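Local coordinates for putative uncharacterized protein (PDB 4KL0) that binds calcium and probably hydrolyses N-glycosidic bonds of nucleosides, although its own activity is not established, at residues 168-181 / 210-224. Numbering follows the deposited sequence.
Sequences VREKVASITIMGGI and LYRRAQQLGIPLRIL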
loop_
_atom_site.group_PDB
_atom_site.type_symbol
_atom_site.label_atom_id
_atom_site.label_comp_id
_atom_site.label_asym_id
_atom_site.label_seq_id
_atom_site.Cartn_x
_atom_site.Cartn_y
_atom_site.Cartn_z
ATOM N N VAL A 168 -14.729 8.271 -14.870
ATOM C CA VAL A 168 -14.528 7.774 -13.504
ATOM C C VAL A 168 -15.861 7.787 -12.784
ATOM O O VAL A 168 -16.181 6.938 -11.946
ATOM C CB VAL A 168 -13.466 8.654 -12.721
ATOM C CG1 VAL A 168 -13.507 8.371 -11.284
ATOM C CG2 VAL A 168 -12.068 8.365 -13.168
ATOM N N ARG A 169 -16.690 8.746 -13.146
ATOM C CA ARG A 169 -17.966 8.875 -12.470
ATOM C C ARG A 169 -18.802 7.606 -12.681
ATOM O O ARG A 169 -19.444 7.135 -11.764
ATOM C CB ARG A 169 -18.694 10.155 -12.952
ATOM C CG ARG A 169 -19.951 10.502 -12.136
ATOM C CD ARG A 169 -20.603 11.819 -12.619
ATOM N NE ARG A 169 -20.302 12.054 -14.039
ATOM C CZ ARG A 169 -19.906 13.225 -14.545
ATOM N NH1 ARG A 169 -19.772 14.300 -13.755
ATOM N NH2 ARG A 169 -19.649 13.330 -15.851
ATOM N N GLU A 170 -18.727 7.000 -13.869
ATOM C CA GLU A 170 -19.536 5.814 -14.147
ATOM C C GLU A 170 -18.765 4.486 -14.050
ATOM O O GLU A 170 -19.380 3.410 -13.960
ATOM C CB GLU A 170 -20.230 5.969 -15.508
ATOM C CG GLU A 170 -20.980 7.334 -15.567
ATOM C CD GLU A 170 -21.588 7.658 -16.932
ATOM O OE1 GLU A 170 -21.394 8.825 -17.367
ATOM O OE2 GLU A 170 -22.276 6.775 -17.542
ATOM N N LYS A 171 -17.432 4.544 -14.029
ATOM C CA LYS A 171 -16.652 3.303 -14.028
ATOM C C LYS A 171 -15.746 3.040 -12.773
ATOM O O LYS A 171 -15.045 2.021 -12.724
ATOM C CB LYS A 171 -15.817 3.231 -15.290
ATOM C CG LYS A 171 -16.657 3.293 -16.586
ATOM C CD LYS A 171 -17.230 1.918 -16.939
ATOM C CE LYS A 171 -17.827 1.882 -18.352
ATOM N NZ LYS A 171 -19.347 1.902 -18.405
ATOM N N VAL A 172 -15.759 3.917 -11.779
ATOM C CA VAL A 172 -14.935 3.623 -10.586
ATOM C C VAL A 172 -15.829 3.407 -9.393
ATOM O O VAL A 172 -16.622 4.296 -9.002
ATOM C CB VAL A 172 -13.880 4.716 -10.321
ATOM C CG1 VAL A 172 -13.207 4.555 -8.926
ATOM C CG2 VAL A 172 -12.835 4.705 -11.420
ATOM N N ALA A 173 -15.719 2.230 -8.795
ATOM C CA ALA A 173 -16.537 1.878 -7.634
ATOM C C ALA A 173 -16.243 2.598 -6.315
ATOM O O ALA A 173 -17.169 3.017 -5.600
ATOM C CB ALA A 173 -16.536 0.356 -7.416
ATOM N N SER A 174 -14.953 2.767 -5.998
ATOM C CA SER A 174 -14.563 3.416 -4.760
ATOM C C SER A 174 -13.119 3.750 -4.929
ATOM O O SER A 174 -12.430 3.217 -5.818
ATOM C CB SER A 174 -14.667 2.481 -3.549
ATOM O OG SER A 174 -13.858 1.310 -3.744
ATOM N N ILE A 175 -12.671 4.620 -4.045
ATOM C CA ILE A 175 -11.246 4.991 -3.959
ATOM C C ILE A 175 -10.864 4.767 -2.504
ATOM O O ILE A 175 -11.455 5.350 -1.585
ATOM C CB ILE A 175 -10.987 6.460 -4.321
ATOM C CG1 ILE A 175 -11.441 6.757 -5.744
ATOM C CG2 ILE A 175 -9.485 6.793 -4.087
ATOM C CD1 ILE A 175 -11.329 8.226 -6.139
ATOM N N THR A 176 -9.849 3.943 -2.268
ATOM C CA THR A 176 -9.444 3.608 -0.904
ATOM C C THR A 176 -8.011 4.073 -0.763
ATOM O O THR A 176 -7.182 3.803 -1.640
ATOM C CB THR A 176 -9.458 2.058 -0.660
ATOM O OG1 THR A 176 -10.759 1.548 -1.001
ATOM C CG2 THR A 176 -9.211 1.685 0.793
ATOM N N ILE A 177 -7.731 4.819 0.294
ATOM C CA ILE A 177 -6.465 5.578 0.345
ATOM C C ILE A 177 -5.815 5.352 1.699
ATOM O O ILE A 177 -6.499 5.382 2.737
ATOM C CB ILE A 177 -6.733 7.133 0.259
ATOM C CG1 ILE A 177 -7.468 7.478 -1.030
ATOM C CG2 ILE A 177 -5.399 7.941 0.384
ATOM C CD1 ILE A 177 -7.987 8.972 -1.046
ATOM N N MET A 178 -4.496 5.167 1.727
ATOM C CA MET A 178 -3.750 5.116 2.968
ATOM C C MET A 178 -3.343 6.559 3.227
ATOM O O MET A 178 -2.430 7.102 2.585
ATOM C CB MET A 178 -2.498 4.212 2.750
ATOM C CG MET A 178 -1.774 3.758 4.029
ATOM S SD MET A 178 -0.860 5.079 4.974
ATOM C CE MET A 178 -1.868 5.009 6.492
ATOM N N GLY A 179 -4.071 7.220 4.111
ATOM C CA GLY A 179 -4.001 8.673 4.090
ATOM C C GLY A 179 -4.436 9.219 5.439
ATOM O O GLY A 179 -4.145 8.626 6.450
ATOM N N GLY A 180 -5.114 10.361 5.406
ATOM C CA GLY A 180 -5.631 10.881 6.666
ATOM C C GLY A 180 -6.487 12.089 6.342
ATOM O O GLY A 180 -6.304 12.773 5.331
ATOM N N ILE A 181 -7.461 12.318 7.221
ATOM C CA ILE A 181 -8.494 13.297 7.043
ATOM C C ILE A 181 -8.124 14.488 7.929
ATOM O O ILE A 181 -7.862 14.293 9.130
ATOM C CB ILE A 181 -9.845 12.649 7.497
ATOM C CG1 ILE A 181 -10.267 11.523 6.496
ATOM C CG2 ILE A 181 -10.958 13.689 7.617
ATOM C CD1 ILE A 181 -11.544 10.795 6.927
ATOM N N LEU A 210 -7.704 15.376 -5.295
ATOM C CA LEU A 210 -8.294 14.040 -5.363
ATOM C C LEU A 210 -9.449 13.883 -4.383
ATOM O O LEU A 210 -10.542 13.422 -4.815
ATOM C CB LEU A 210 -7.222 12.922 -5.207
ATOM C CG LEU A 210 -7.766 11.499 -5.249
ATOM C CD1 LEU A 210 -8.147 11.079 -6.673
ATOM C CD2 LEU A 210 -6.722 10.520 -4.675
ATOM N N TYR A 211 -9.245 14.262 -3.103
ATOM C CA TYR A 211 -10.256 14.093 -2.054
ATOM C C TYR A 211 -11.456 14.908 -2.475
ATOM O O TYR A 211 -12.602 14.449 -2.388
ATOM C CB TYR A 211 -9.771 14.647 -0.722
ATOM C CG TYR A 211 -8.859 13.725 0.114
ATOM C CD1 TYR A 211 -7.716 13.123 -0.445
ATOM C CD2 TYR A 211 -9.104 13.506 1.490
ATOM C CE1 TYR A 211 -6.876 12.367 0.337
ATOM C CE2 TYR A 211 -8.247 12.751 2.262
ATOM C CZ TYR A 211 -7.114 12.186 1.688
ATOM O OH TYR A 211 -6.226 11.452 2.445
ATOM N N ARG A 212 -11.187 16.128 -2.929
ATOM C CA ARG A 212 -12.272 17.026 -3.327
ATOM C C ARG A 212 -13.006 16.497 -4.553
ATOM O O ARG A 212 -14.236 16.446 -4.539
ATOM C CB ARG A 212 -11.726 18.444 -3.579
ATOM C CG ARG A 212 -12.768 19.378 -4.237
ATOM C CD ARG A 212 -12.231 20.816 -4.309
ATOM N NE ARG A 212 -11.197 20.936 -5.331
ATOM C CZ ARG A 212 -9.942 21.327 -5.066
ATOM N NH1 ARG A 212 -9.598 21.650 -3.817
ATOM N NH2 ARG A 212 -9.049 21.418 -6.052
ATOM N N ARG A 213 -12.301 16.122 -5.619
ATOM C CA ARG A 213 -12.979 15.746 -6.838
ATOM C C ARG A 213 -13.727 14.428 -6.704
ATOM O O ARG A 213 -14.708 14.216 -7.421
ATOM C CB ARG A 213 -12.032 15.729 -8.030
ATOM C CG ARG A 213 -12.670 15.618 -9.402
ATOM C CD ARG A 213 -13.367 16.955 -9.819
ATOM N NE ARG A 213 -13.952 16.880 -11.169
ATOM C CZ ARG A 213 -15.067 17.532 -11.531
ATOM N NH1 ARG A 213 -15.713 18.268 -10.630
ATOM N NH2 ARG A 213 -15.555 17.440 -12.776
ATOM N N ALA A 214 -13.272 13.536 -5.819
ATOM C CA ALA A 214 -13.884 12.228 -5.734
ATOM C C ALA A 214 -15.273 12.500 -5.184
ATOM O O ALA A 214 -16.282 11.955 -5.670
ATOM C CB ALA A 214 -13.073 11.328 -4.737
ATOM N N GLN A 215 -15.323 13.389 -4.213
ATOM C CA GLN A 215 -16.582 13.754 -3.545
ATOM C C GLN A 215 -17.522 14.527 -4.483
ATOM O O GLN A 215 -18.726 14.257 -4.498
ATOM C CB GLN A 215 -16.339 14.518 -2.265
ATOM C CG GLN A 215 -15.794 13.664 -1.077
ATOM C CD GLN A 215 -15.289 14.530 0.078
ATOM O OE1 GLN A 215 -15.990 14.733 1.095
ATOM N NE2 GLN A 215 -14.037 15.032 -0.055
ATOM N N GLN A 216 -16.977 15.449 -5.283
ATOM C CA GLN A 216 -17.775 16.136 -6.315
ATOM C C GLN A 216 -18.337 15.181 -7.361
ATOM O O GLN A 216 -19.432 15.418 -7.926
ATOM C CB GLN A 216 -16.942 17.211 -6.998
ATOM C CG GLN A 216 -16.526 18.235 -6.005
ATOM C CD GLN A 216 -15.679 19.344 -6.595
ATOM O OE1 GLN A 216 -15.093 19.216 -7.668
ATOM N NE2 GLN A 216 -15.647 20.458 -5.889
ATOM N N LEU A 217 -17.592 14.115 -7.657
ATOM C CA LEU A 217 -18.018 13.136 -8.634
ATOM C C LEU A 217 -18.891 12.006 -8.002
ATOM O O LEU A 217 -19.373 11.117 -8.723
ATOM C CB LEU A 217 -16.823 12.575 -9.397
ATOM C CG LEU A 217 -15.953 13.400 -10.343
ATOM C CD1 LEU A 217 -14.826 12.525 -10.813
ATOM C CD2 LEU A 217 -16.759 13.809 -11.573
ATOM N N GLY A 218 -19.104 12.048 -6.689
ATOM C CA GLY A 218 -19.932 11.061 -6.011
ATOM C C GLY A 218 -19.286 9.694 -5.884
ATOM O O GLY A 218 -19.969 8.667 -5.734
ATOM N N ILE A 219 -17.953 9.648 -5.902
ATOM C CA ILE A 219 -17.279 8.340 -5.779
ATOM C C ILE A 219 -16.921 8.071 -4.328
ATOM O O ILE A 219 -16.200 8.871 -3.726
ATOM C CB ILE A 219 -16.013 8.346 -6.560
ATOM C CG1 ILE A 219 -16.329 8.614 -8.000
ATOM C CG2 ILE A 219 -15.268 7.017 -6.390
ATOM C CD1 ILE A 219 -15.214 9.157 -8.699
ATOM N N PRO A 220 -17.402 6.961 -3.737
ATOM C CA PRO A 220 -17.154 6.695 -2.307
ATOM C C PRO A 220 -15.636 6.707 -2.004
ATOM O O PRO A 220 -14.881 6.128 -2.775
ATOM C CB PRO A 220 -17.689 5.278 -2.094
ATOM C CG PRO A 220 -18.730 5.108 -3.229
ATOM C CD PRO A 220 -18.207 5.919 -4.405
ATOM N N LEU A 221 -15.253 7.335 -0.911
ATOM C CA LEU A 221 -13.859 7.356 -0.442
ATOM C C LEU A 221 -13.727 6.582 0.827
ATOM O O LEU A 221 -14.553 6.714 1.743
ATOM C CB LEU A 221 -13.444 8.800 -0.109
ATOM C CG LEU A 221 -13.014 9.821 -1.126
ATOM C CD1 LEU A 221 -12.662 11.118 -0.346
ATOM C CD2 LEU A 221 -11.797 9.291 -1.913
ATOM N N ARG A 222 -12.684 5.758 0.965
ATOM C CA ARG A 222 -12.470 5.065 2.210
ATOM C C ARG A 222 -11.012 5.322 2.599
ATOM O O ARG A 222 -10.129 5.051 1.788
ATOM C CB ARG A 222 -12.690 3.563 2.068
ATOM C CG ARG A 222 -12.519 2.797 3.378
ATOM C CD ARG A 222 -12.944 1.330 3.193
ATOM N NE ARG A 222 -14.391 1.332 3.048
ATOM C CZ ARG A 222 -15.110 0.243 2.822
ATOM N NH1 ARG A 222 -14.502 -0.942 2.734
ATOM N NH2 ARG A 222 -16.425 0.344 2.715
ATOM N N ILE A 223 -10.799 5.916 3.765
ATOM C CA ILE A 223 -9.463 6.437 4.130
ATOM C C ILE A 223 -8.983 5.644 5.330
ATOM O O ILE A 223 -9.604 5.638 6.425
ATOM C CB ILE A 223 -9.460 7.910 4.520
ATOM C CG1 ILE A 223 -10.103 8.868 3.495
ATOM C CG2 ILE A 223 -7.993 8.358 4.791
ATOM C CD1 ILE A 223 -9.424 8.932 2.211
ATOM N N LEU A 224 -7.887 4.932 5.146
ATOM C CA LEU A 224 -7.347 4.122 6.230
ATOM C C LEU A 224 -6.158 4.882 6.792
ATOM O O LEU A 224 -5.337 5.388 6.026
ATOM C CB LEU A 224 -6.812 2.784 5.695
ATOM C CG LEU A 224 -6.379 1.787 6.787
ATOM C CD1 LEU A 224 -6.943 0.426 6.525
ATOM C CD2 LEU A 224 -4.781 1.713 6.966
HETATM O O HOH W 1 -20.557 8.738 -9.784
#
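Ile175, Ile177 and Gly179 alternate with Pro220, Arg222 and Leu224 in a ladder of five backbone hydrogen bonds that joins strands 172-178 and 221-224 in parallel. Ile175 N gives its hydrogen to Pro220 O at 3.0 Å, a bond the proline can accept although its ring nitrogen has no hydrogen to donate. The ladder ends with Gly179 N to Leu224 O at 2.9 Å. Just beyond it, Gly180 N makes a weak bond to Tyr211 OH, 3.3 Å away, which links helix 204-216, weakly, to the Gly179-Gly180 backbone; the same hydroxyl has a second, weak hydrogen bond with Asn200 OD1. At the other end a water donates to both Arg169 O and Leu217 O.

On the face that carries Ile175, Ile177, Leu221 and Ile223, branched side chains fill the space up to the helix. Ile177 and Ile223 run side by side, their CD1 atoms 3.6 Å apart. With CG1 anti to the carbonyl carbon (chi1 -59°) and the chain then extended (chi2 170°), Ile177 brings CD1 to 3.8 Å from Tyr211 CE1. Ile175 CD1 meets Ala214 CB at 3.8 Å, where the small side chain of Ala214 leaves room for the isoleucine's delta methyl, and Leu221 CD2 lies 3.8 Å from Ile175 CB. On the reverse face Thr176 CG2 lies alongside the aliphatic base of Arg222, whose extended start leads its guanidinium off to a salt bridge with Glu348.

This is a right-handed beta-alpha-beta crossover of the Rossmann-like sheet: directional backbone bonds set the strand register, greasy isoleucines and leucines seal the helix against one face, and Met178 lies beside calcium ligands Asp318 and Ile151.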